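Local coordinates for probable GGDEF family protein (PDB 3NJA), which is of uncharacterised function but, as a PAS domain of a GGDEF-family protein, probably senses a signal that controls cyclic-di-GMP synthesis, at residues 18-23 with 31-36; 78-83 with 100-105; 82-87 with 94-99. All blocks are in the same frame, centred on the assembly; numbering follows the deposited sequence.

Contact 1 (18-23 with 31-36); sequences IGSWVL and EWSQAV
The two indoles of this contact, Trp21 and Trp32, sit on one face of a PAS-fold beta hairpin, where Trp21 CB rests 3.7 Å from Trp32 CD1 and the Trp21 ring leads away from its partner. Val36 CG1, from the first turn of the following helix, lies over the centre of one face of the Trp32 ring, 3.1 Å above its plane; its place anti to the Val36 backbone N (chi1 172°) carries it there. Around the same indole, Phe47 stacks and His37 meets it edge-to-face. The Trp21 ring, itself buried, runs toward the second subunit, where its NE1 bonds to Thr116 O of that chain, and a strand of that subunit extends the sheet beside residues 19-23.

Trp21 and Trp32 are a non-hydrogen-bonded antiparallel pair. The next pair, Val22 and Glu31, is doubly bonded, with Glu31 N to Val22 O at 2.8 Å and Val22 N to Glu31 O at 3.0 Å. Their side chains run alongside each other on the face away from the indoles, the Glu31 carboxylate flanking Val22 while OE1 is held by His24 and OE2 by Arg29.

At the other end the hairpin passes into the helix. Ser33, at the N-cap position, gives its N to Ser20 O at 3.2 Å. Val36 CG2 lies 3.6 Å from the bare Gly19 CA, and Ala35 CB presses against Ile18 O at 3.1 Å.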
loop_
_atom_site.group_PDB
_atom_site.type_symbol
_atom_site.label_atom_id
_atom_site.label_comp_id
_atom_site.label_asym_id
_atom_site.label_seq_id
_atom_site.Cartn_x
_atom_site.Cartn_y
_atom_site.Cartn_z
ATOM N N ILE B 18 17.093 -17.934 2.978
ATOM C CA ILE B 18 15.786 -17.381 3.340
ATOM C C ILE B 18 15.030 -18.294 4.310
ATOM O O ILE B 18 15.080 -19.523 4.193
ATOM C CB ILE B 18 14.900 -17.143 2.068
ATOM C CG1 ILE B 18 15.630 -16.275 1.033
ATOM C CG2 ILE B 18 13.544 -16.528 2.435
ATOM C CD1 ILE B 18 16.746 -16.985 0.265
ATOM N N GLY B 19 14.330 -17.694 5.267
ATOM C CA GLY B 19 13.473 -18.463 6.149
ATOM C C GLY B 19 12.017 -18.145 5.874
ATOM O O GLY B 19 11.678 -17.011 5.513
ATOM N N SER B 20 11.146 -19.138 6.026
ATOM C CA SER B 20 9.716 -18.869 5.892
ATOM C C SER B 20 8.955 -19.360 7.109
ATOM O O SER B 20 9.352 -20.335 7.757
ATOM C CB SER B 20 9.119 -19.421 4.574
ATOM O OG SER B 20 9.422 -20.796 4.368
ATOM N N TRP B 21 7.853 -18.675 7.403
ATOM C CA TRP B 21 7.155 -18.850 8.669
ATOM C C TRP B 21 5.654 -18.605 8.544
ATOM O O TRP B 21 5.214 -17.780 7.745
ATOM C CB TRP B 21 7.718 -17.861 9.695
ATOM C CG TRP B 21 7.547 -16.444 9.231
ATOM C CD1 TRP B 21 8.436 -15.704 8.504
ATOM C CD2 TRP B 21 6.395 -15.612 9.425
ATOM N NE1 TRP B 21 7.914 -14.452 8.249
ATOM C CE2 TRP B 21 6.663 -14.373 8.801
ATOM C CE3 TRP B 21 5.168 -15.790 10.076
ATOM C CZ2 TRP B 21 5.753 -13.321 8.813
ATOM C CZ3 TRP B 21 4.265 -14.747 10.086
ATOM C CH2 TRP B 21 4.561 -13.528 9.456
ATOM N N VAL B 22 4.883 -19.287 9.383
ATOM C CA VAL B 22 3.445 -19.056 9.476
ATOM C C VAL B 22 3.005 -18.846 10.923
ATOM O O VAL B 22 3.367 -19.624 11.799
ATOM C CB VAL B 22 2.659 -20.242 8.908
ATOM C CG1 VAL B 22 1.172 -20.068 9.194
ATOM C CG2 VAL B 22 2.929 -20.392 7.410
ATOM N N LEU B 23 2.227 -17.795 11.170
ATOM C CA LEU B 23 1.664 -17.566 12.500
ATOM C C LEU B 23 0.157 -17.805 12.537
ATOM O O LEU B 23 -0.638 -16.982 12.068
ATOM C CB LEU B 23 1.980 -16.155 13.006
ATOM C CG LEU B 23 1.318 -15.765 14.331
ATOM C CD1 LEU B 23 1.891 -16.577 15.480
ATOM C CD2 LEU B 23 1.490 -14.276 14.590
ATOM N N GLU B 31 4.866 -21.606 13.010
ATOM C CA GLU B 31 5.627 -22.597 12.253
ATOM C C GLU B 31 6.889 -22.000 11.664
ATOM O O GLU B 31 6.840 -21.013 10.934
ATOM C CB GLU B 31 4.787 -23.205 11.128
ATOM C CG GLU B 31 3.483 -23.848 11.586
ATOM C CD GLU B 31 2.719 -24.543 10.448
ATOM O OE1 GLU B 31 1.880 -23.883 9.778
ATOM O OE2 GLU B 31 2.956 -25.756 10.235
ATOM N N TRP B 32 8.025 -22.611 11.975
ATOM C CA TRP B 32 9.289 -22.172 11.406
ATOM C C TRP B 32 9.907 -23.245 10.539
ATOM O O TRP B 32 9.893 -24.412 10.909
ATOM C CB TRP B 32 10.269 -21.808 12.514
ATOM C CG TRP B 32 10.070 -20.434 13.028
ATOM C CD1 TRP B 32 9.084 -19.558 12.673
ATOM C CD2 TRP B 32 10.878 -19.761 13.994
ATOM N NE1 TRP B 32 9.231 -18.378 13.359
ATOM C CE2 TRP B 32 10.328 -18.476 14.175
ATOM C CE3 TRP B 32 12.018 -20.117 14.718
ATOM C CZ2 TRP B 32 10.876 -17.547 15.061
ATOM C CZ3 TRP B 32 12.562 -19.192 15.598
ATOM C CH2 TRP B 32 11.989 -17.923 15.763
ATOM N N SER B 33 10.442 -22.852 9.385
ATOM C CA SER B 33 11.310 -23.745 8.630
ATOM C C SER B 33 12.644 -23.774 9.361
ATOM O O SER B 33 12.985 -22.820 10.053
ATOM C CB SER B 33 11.507 -23.253 7.195
ATOM O OG SER B 33 12.344 -22.113 7.144
ATOM N N GLN B 34 13.397 -24.857 9.219
ATOM C CA GLN B 34 14.698 -24.943 9.884
ATOM C C GLN B 34 15.574 -23.755 9.478
ATOM O O GLN B 34 16.504 -23.385 10.187
ATOM C CB GLN B 34 15.397 -26.278 9.584
ATOM C CG GLN B 34 16.810 -26.418 10.170
ATOM C CD GLN B 34 16.835 -26.425 11.696
ATOM O OE1 GLN B 34 16.155 -27.224 12.344
ATOM N NE2 GLN B 34 17.633 -25.535 12.276
ATOM N N ALA B 35 15.255 -23.148 8.343
ATOM C CA ALA B 35 16.010 -21.997 7.868
ATOM C C ALA B 35 15.853 -20.776 8.777
ATOM O O ALA B 35 16.781 -19.978 8.905
ATOM C CB ALA B 35 15.617 -21.657 6.436
ATOM N N VAL B 36 14.680 -20.633 9.394
ATOM C CA VAL B 36 14.432 -19.549 10.344
ATOM C C VAL B 36 15.192 -19.813 11.639
ATOM O O VAL B 36 16.006 -18.995 12.087
ATOM C CB VAL B 36 12.931 -19.414 10.679
ATOM C CG1 VAL B 36 12.730 -18.426 11.814
ATOM C CG2 VAL B 36 12.117 -18.994 9.440
#

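Contact 2 (78-83 with 100-105); sequences RPFDVE and NHIQRQ
Phe80 and Asn100 form the one bridging pair here, near the open end of the PAS-fold hairpin made by strands 80-87 and 93-104, and both of their backbone polar groups are answered across it. Asn100 N donates to Phe80 O at 2.6 Å, almost straight at 171°. In return Phe80 N donates to Asn100 O at 2.8 Å, although that oxygen is less surely placed. No further bridge forms between the two segments beyond this pair; instead Ile102 N turns to Asp77 OD1, while the other oxygen of that carboxylate, OD2, takes His101 ND1. One aspartate just before residues 78-83 thus satisfies a main-chain and a side-chain group of strand 93-104.

The amide of Asn100 is stacked on the Phe80 ring with the planes 15° apart. CB does the closest touching, 3.4 Å from Phe80 CZ and offset toward the rim of the face. Phe80 CG stands between its own backbone N and carbonyl carbon (chi1 61°), which swings the ring across to the neighbouring strand. Asn100 ND2 is bonded to Glu98 OE2, giving the polar end of this buried amide a partner along its own strand. The same nitrogen lies 3.6 Å from Val82 CG2. Ile102 CD1 reaches Phe80 CE2 at 4.2 Å. His73 of the second subunit also stacks with Phe80, and Val74 of that subunit packs on both Phe80 and Ile102, so a neighbouring chain packs against this face of the hairpin.

On the other side of the strands His101 is stacked with Trp114 of the adjoining strand 110-119. Its imidazole also receives Pro79 CB over a face, 3.9 Å from the ring centroid, a CH-pi contact.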
loop_
_atom_site.group_PDB
_atom_site.type_symbol
_atom_site.label_atom_id
_atom_site.label_comp_id
_atom_site.label_asym_id
_atom_site.label_seq_id
_atom_site.Cartn_x
_atom_site.Cartn_y
_atom_site.Cartn_z
ATOM N N ARG B 78 -6.273 1.008 5.993
ATOM C CA ARG B 78 -5.445 0.854 4.811
ATOM C C ARG B 78 -6.236 1.384 3.635
ATOM O O ARG B 78 -6.841 0.609 2.890
ATOM C CB ARG B 78 -5.077 -0.616 4.603
ATOM C CG ARG B 78 -4.191 -1.189 5.711
ATOM C CD ARG B 78 -2.757 -0.689 5.600
ATOM N NE ARG B 78 -1.964 -1.504 4.682
ATOM C CZ ARG B 78 -0.817 -1.119 4.125
ATOM N NH1 ARG B 78 -0.312 0.085 4.379
ATOM N NH2 ARG B 78 -0.177 -1.939 3.302
ATOM N N PRO B 79 -6.220 2.711 3.455
ATOM C CA PRO B 79 -7.172 3.338 2.542
ATOM C C PRO B 79 -6.889 2.956 1.081
ATOM O O PRO B 79 -5.799 2.465 0.763
ATOM C CB PRO B 79 -6.957 4.845 2.777
ATOM C CG PRO B 79 -5.855 4.962 3.798
ATOM C CD PRO B 79 -5.152 3.644 3.830
ATOM N N PHE B 80 -7.873 3.159 0.210
ATOM C CA PHE B 80 -7.693 2.882 -1.213
ATOM C C PHE B 80 -8.730 3.564 -2.094
ATOM O O PHE B 80 -9.758 4.058 -1.617
ATOM C CB PHE B 80 -7.710 1.380 -1.480
ATOM C CG PHE B 80 -8.993 0.712 -1.089
ATOM C CD1 PHE B 80 -9.936 0.373 -2.052
ATOM C CD2 PHE B 80 -9.255 0.419 0.247
ATOM C CE1 PHE B 80 -11.120 -0.254 -1.699
ATOM C CE2 PHE B 80 -10.431 -0.206 0.614
ATOM C CZ PHE B 80 -11.372 -0.540 -0.366
ATOM N N ASP B 81 -8.441 3.573 -3.389
ATOM C CA ASP B 81 -9.312 4.185 -4.365
ATOM C C ASP B 81 -10.077 3.158 -5.183
ATOM O O ASP B 81 -9.639 2.015 -5.345
ATOM C CB ASP B 81 -8.496 5.066 -5.299
ATOM C CG ASP B 81 -7.802 6.188 -4.568
ATOM O OD1 ASP B 81 -8.478 6.921 -3.803
ATOM O OD2 ASP B 81 -6.577 6.337 -4.764
ATOM N N VAL B 82 -11.232 3.586 -5.690
ATOM C CA VAL B 82 -11.989 2.835 -6.682
ATOM C C VAL B 82 -12.630 3.821 -7.665
ATOM O O VAL B 82 -13.180 4.846 -7.258
ATOM C CB VAL B 82 -13.087 1.984 -6.041
ATOM C CG1 VAL B 82 -13.522 0.911 -7.005
ATOM C CG2 VAL B 82 -12.591 1.344 -4.762
ATOM N N GLU B 83 -12.514 3.532 -8.957
ATOM C CA GLU B 83 -13.211 4.303 -9.984
ATOM C C GLU B 83 -14.335 3.466 -10.555
ATOM O O GLU B 83 -14.199 2.259 -10.731
ATOM C CB GLU B 83 -12.274 4.673 -11.126
ATOM C CG GLU B 83 -11.281 5.757 -10.828
ATOM C CD GLU B 83 -10.884 6.493 -12.094
ATOM O OE1 GLU B 83 -11.732 6.585 -13.016
ATOM O OE2 GLU B 83 -9.738 6.983 -12.170
ATOM N N ASN B 100 -11.664 4.930 -0.029
ATOM C CA ASN B 100 -12.132 4.031 1.017
ATOM C C ASN B 100 -11.157 3.944 2.156
ATOM O O ASN B 100 -9.950 3.895 1.942
ATOM C CB ASN B 100 -12.387 2.636 0.469
ATOM C CG ASN B 100 -13.490 2.627 -0.569
ATOM O OD1 ASN B 100 -14.590 2.121 -0.321
ATOM N ND2 ASN B 100 -13.213 3.226 -1.730
ATOM N N HIS B 101 -11.710 3.941 3.362
ATOM C CA HIS B 101 -10.966 3.771 4.590
ATOM C C HIS B 101 -11.623 2.632 5.343
ATOM O O HIS B 101 -12.844 2.572 5.427
ATOM C CB HIS B 101 -11.062 5.040 5.422
ATOM C CG HIS B 101 -10.363 6.213 4.814
ATOM N ND1 HIS B 101 -9.070 6.557 5.137
ATOM C CD2 HIS B 101 -10.776 7.120 3.898
ATOM C CE1 HIS B 101 -8.713 7.629 4.454
ATOM N NE2 HIS B 101 -9.732 7.994 3.696
ATOM N N ILE B 102 -10.825 1.720 5.884
ATOM C CA ILE B 102 -11.378 0.607 6.641
ATOM C C ILE B 102 -11.213 0.832 8.134
ATOM O O ILE B 102 -10.225 1.401 8.573
ATOM C CB ILE B 102 -10.672 -0.691 6.282
ATOM C CG1 ILE B 102 -10.451 -0.749 4.773
ATOM C CG2 ILE B 102 -11.447 -1.897 6.826
ATOM C CD1 ILE B 102 -9.846 -2.042 4.303
ATOM N N GLN B 103 -12.183 0.380 8.914
ATOM C CA GLN B 103 -12.124 0.532 10.358
ATOM C C GLN B 103 -12.500 -0.795 10.990
ATOM O O GLN B 103 -13.654 -1.243 10.893
ATOM C CB GLN B 103 -13.041 1.664 10.833
ATOM C CG GLN B 103 -14.139 1.254 11.816
ATOM C CD GLN B 103 -13.982 1.911 13.180
ATOM O OE1 GLN B 103 -14.708 1.588 14.125
ATOM N NE2 GLN B 103 -13.028 2.833 13.291
ATOM N N ARG B 104 -11.514 -1.437 11.616
ATOM C CA ARG B 104 -11.702 -2.787 12.123
ATOM C C ARG B 104 -11.996 -2.799 13.605
ATOM O O ARG B 104 -11.901 -1.777 14.278
ATOM C CB ARG B 104 -10.477 -3.645 11.824
ATOM C CG ARG B 104 -10.229 -3.805 10.348
ATOM C CD ARG B 104 -9.130 -4.792 10.087
ATOM N NE ARG B 104 -8.744 -4.813 8.681
ATOM C CZ ARG B 104 -9.387 -5.502 7.744
ATOM N NH1 ARG B 104 -10.461 -6.215 8.066
ATOM N NH2 ARG B 104 -8.952 -5.479 6.488
ATOM N N GLN B 105 -12.388 -3.966 14.097
ATOM C CA GLN B 105 -12.539 -4.182 15.518
ATOM C C GLN B 105 -11.270 -4.899 15.922
ATOM O O GLN B 105 -10.584 -5.449 15.054
ATOM C CB GLN B 105 -13.757 -5.050 15.778
ATOM C CG GLN B 105 -14.943 -4.673 14.899
ATOM C CD GLN B 105 -16.240 -5.301 15.365
ATOM O OE1 GLN B 105 -16.388 -6.527 15.362
ATOM N NE2 GLN B 105 -17.190 -4.460 15.774
#

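Contact 3 (82-87 with 94-99); sequences VEYRIV and RELLER. With SO4 (sulfate ion), chain G.
Tyr84 OH donates a short hydrogen bond to Glu98 OE1, 2.6 Å away, met on the anti side of the oxygen and 32° out of the carboxylate plane. The carboxylate comes to the phenol's edge because Glu98 CG is anti to its backbone N (chi1 -179°) and the chain beyond stays extended. A glycerol, probably from the crystallisation liquor, shares OE1. Leu96 CB lies over one face of the Tyr84 ring, toward the rim, while Leu96 CD2 touches Ile86 CG2 at 3.5 Å. Arg94 adds its CB at 3.6 Å from Ile86 CG1.

These groups are spaced by a twisted antiparallel hairpin of the PAS sheet, in which Val82-Glu98, Tyr84-Leu96 and Ile86-Arg94 are each doubly hydrogen-bonded, Leu96 N reaching Tyr84 O at 2.8 Å. Val66, Ile39 and Tyr54 of the second subunit pack on Tyr84, Ile86 and Glu98.

The reverse face carries Glu83, Arg85, Glu95 and Leu97, with Glu83 CG 3.7 Å from Leu97 CD1. Here Glu83 forms salt bridges with Arg68 and Arg72 of the third subunit, and Glu95 with that same Arg68. Farther along, Arg99 grips a sulfate in the plane of its guanidinium, NH1 to O3 at 2.7 Å and NE to O4 at 2.9 Å.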
loop_
_atom_site.group_PDB
_atom_site.type_symbol
_atom_site.label_atom_id
_atom_site.label_comp_id
_atom_site.label_asym_id
_atom_site.label_seq_id
_atom_site.Cartn_x
_atom_site.Cartn_y
_atom_site.Cartn_z
ATOM N N VAL B 82 -11.232 3.586 -5.690
ATOM C CA VAL B 82 -11.989 2.835 -6.682
ATOM C C VAL B 82 -12.630 3.821 -7.665
ATOM O O VAL B 82 -13.180 4.846 -7.258
ATOM C CB VAL B 82 -13.087 1.984 -6.041
ATOM C CG1 VAL B 82 -13.522 0.911 -7.005
ATOM C CG2 VAL B 82 -12.591 1.344 -4.762
ATOM N N GLU B 83 -12.514 3.532 -8.957
ATOM C CA GLU B 83 -13.211 4.303 -9.984
ATOM C C GLU B 83 -14.335 3.466 -10.555
ATOM O O GLU B 83 -14.199 2.259 -10.731
ATOM C CB GLU B 83 -12.274 4.673 -11.126
ATOM C CG GLU B 83 -11.281 5.757 -10.828
ATOM C CD GLU B 83 -10.884 6.493 -12.094
ATOM O OE1 GLU B 83 -11.732 6.585 -13.016
ATOM O OE2 GLU B 83 -9.738 6.983 -12.170
ATOM N N TYR B 84 -15.445 4.109 -10.860
ATOM C CA TYR B 84 -16.554 3.419 -11.484
ATOM C C TYR B 84 -17.607 4.433 -11.910
ATOM O O TYR B 84 -17.733 5.517 -11.320
ATOM C CB TYR B 84 -17.160 2.404 -10.513
ATOM C CG TYR B 84 -17.693 3.044 -9.251
ATOM C CD1 TYR B 84 -18.966 3.607 -9.215
ATOM C CD2 TYR B 84 -16.919 3.102 -8.096
ATOM C CE1 TYR B 84 -19.449 4.198 -8.061
ATOM C CE2 TYR B 84 -17.395 3.688 -6.943
ATOM C CZ TYR B 84 -18.657 4.235 -6.931
ATOM O OH TYR B 84 -19.127 4.821 -5.781
ATOM N N ARG B 85 -18.360 4.079 -12.947
ATOM C CA ARG B 85 -19.451 4.910 -13.390
ATOM C C ARG B 85 -20.681 4.588 -12.557
ATOM O O ARG B 85 -20.873 3.447 -12.116
ATOM C CB ARG B 85 -19.747 4.644 -14.862
ATOM C CG ARG B 85 -18.594 4.951 -15.787
ATOM C CD ARG B 85 -18.841 4.349 -17.145
ATOM N NE ARG B 85 -18.575 2.917 -17.166
ATOM C CZ ARG B 85 -18.924 2.106 -18.160
ATOM N NH1 ARG B 85 -19.582 2.585 -19.218
ATOM N NH2 ARG B 85 -18.627 0.815 -18.087
ATOM N N ILE B 86 -21.504 5.603 -12.320
ATOM C CA ILE B 86 -22.833 5.374 -11.799
ATOM C C ILE B 86 -23.812 5.833 -12.859
ATOM O O ILE B 86 -23.438 6.482 -13.845
ATOM C CB ILE B 86 -23.111 6.163 -10.520
ATOM C CG1 ILE B 86 -22.795 7.644 -10.735
ATOM C CG2 ILE B 86 -22.313 5.591 -9.369
ATOM C CD1 ILE B 86 -23.817 8.570 -10.114
ATOM N N VAL B 87 -25.073 5.495 -12.653
ATOM C CA VAL B 87 -26.110 5.948 -13.543
ATOM C C VAL B 87 -27.201 6.636 -12.726
ATOM O O VAL B 87 -27.892 6.006 -11.919
ATOM C CB VAL B 87 -26.656 4.783 -14.381
ATOM C CG1 VAL B 87 -26.596 3.479 -13.574
ATOM C CG2 VAL B 87 -28.063 5.095 -14.841
ATOM N N ARG B 94 -22.254 9.003 -14.912
ATOM C CA ARG B 94 -21.228 9.750 -14.185
ATOM C C ARG B 94 -20.031 8.895 -13.810
ATOM O O ARG B 94 -20.191 7.760 -13.379
ATOM C CB ARG B 94 -21.826 10.383 -12.924
ATOM C CG ARG B 94 -22.770 11.548 -13.215
ATOM C CD ARG B 94 -21.990 12.752 -13.725
ATOM N NE ARG B 94 -22.839 13.839 -14.191
ATOM C CZ ARG B 94 -22.409 15.077 -14.415
ATOM N NH1 ARG B 94 -21.144 15.388 -14.201
ATOM N NH2 ARG B 94 -23.249 16.012 -14.839
ATOM N N GLU B 95 -18.832 9.447 -13.983
ATOM C CA GLU B 95 -17.606 8.798 -13.514
ATOM C C GLU B 95 -17.233 9.242 -12.098
ATOM O O GLU B 95 -17.078 10.437 -11.826
ATOM C CB GLU B 95 -16.451 9.090 -14.459
ATOM C CG GLU B 95 -16.643 8.513 -15.837
ATOM C CD GLU B 95 -15.567 8.971 -16.804
ATOM O OE1 GLU B 95 -14.585 8.218 -17.019
ATOM O OE2 GLU B 95 -15.708 10.092 -17.345
ATOM N N LEU B 96 -17.099 8.279 -11.194
ATOM C CA LEU B 96 -16.781 8.596 -9.797
ATOM C C LEU B 96 -15.389 8.145 -9.320
ATOM O O LEU B 96 -14.887 7.074 -9.706
ATOM C CB LEU B 96 -17.862 8.023 -8.873
ATOM C CG LEU B 96 -19.067 8.938 -8.624
ATOM C CD1 LEU B 96 -19.360 9.830 -9.824
ATOM C CD2 LEU B 96 -20.301 8.156 -8.187
ATOM N N LEU B 97 -14.770 8.969 -8.479
ATOM C CA LEU B 97 -13.606 8.528 -7.712
ATOM C C LEU B 97 -13.978 8.389 -6.237
ATOM O O LEU B 97 -14.554 9.297 -5.642
ATOM C CB LEU B 97 -12.425 9.482 -7.871
ATOM C CG LEU B 97 -11.184 8.951 -7.144
ATOM C CD1 LEU B 97 -10.833 7.569 -7.656
ATOM C CD2 LEU B 97 -10.003 9.889 -7.303
ATOM N N GLU B 98 -13.654 7.244 -5.653
ATOM C CA GLU B 98 -14.107 6.942 -4.309
ATOM C C GLU B 98 -12.936 6.545 -3.432
ATOM O O GLU B 98 -12.192 5.612 -3.738
ATOM C CB GLU B 98 -15.144 5.820 -4.348
ATOM C CG GLU B 98 -15.730 5.409 -3.004
ATOM C CD GLU B 98 -16.619 4.165 -3.114
ATOM O OE1 GLU B 98 -17.769 4.288 -3.600
ATOM O OE2 GLU B 98 -16.167 3.060 -2.731
ATOM N N ARG B 99 -12.758 7.256 -2.331
ATOM C CA ARG B 99 -11.683 6.892 -1.436
ATOM C C ARG B 99 -12.249 6.099 -0.268
ATOM O O ARG B 99 -13.209 6.526 0.377
ATOM C CB ARG B 99 -10.902 8.119 -0.975
ATOM C CG ARG B 99 -9.520 7.756 -0.501
ATOM C CD ARG B 99 -8.735 8.956 -0.022
ATOM N NE ARG B 99 -7.499 8.547 0.628
ATOM C CZ ARG B 99 -6.657 7.636 0.145
ATOM N NH1 ARG B 99 -5.555 7.336 0.820
ATOM N NH2 ARG B 99 -6.901 7.030 -1.010
HETATM S S SO4 G . -5.218 9.450 3.386
HETATM O O1 SO4 G . -5.201 9.965 4.752
HETATM O O2 SO4 G . -3.873 9.586 2.820
HETATM O O3 SO4 G . -5.595 8.040 3.430
HETATM O O4 SO4 G . -6.203 10.192 2.593
#

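Overall arrangement
Contacts 2 and 3 share one hairpin, with centres about 15 Å apart, and are joined by a salt bridge, Asp81 OD1 to Arg99 NH2 at 3.2 Å. The sulfate on Arg99, probably from the crystallisation liquor, lies about 3 Å from the Pro79 side chain (nearest atoms). Contact 1 belongs to another hairpin across the chain's centre, about 31 Å from contact 2 and about 43 Å from contact 3 (centres). The second subunit touches both sides: a strand of it, probably 110-119, pairs with residues 19-23, and its Trp21 packs on Asn100, consistent with PAS halves exchanged between subunits. Glycerol, probably of like origin, sits near Trp21 and, separately within the chain, at Glu98.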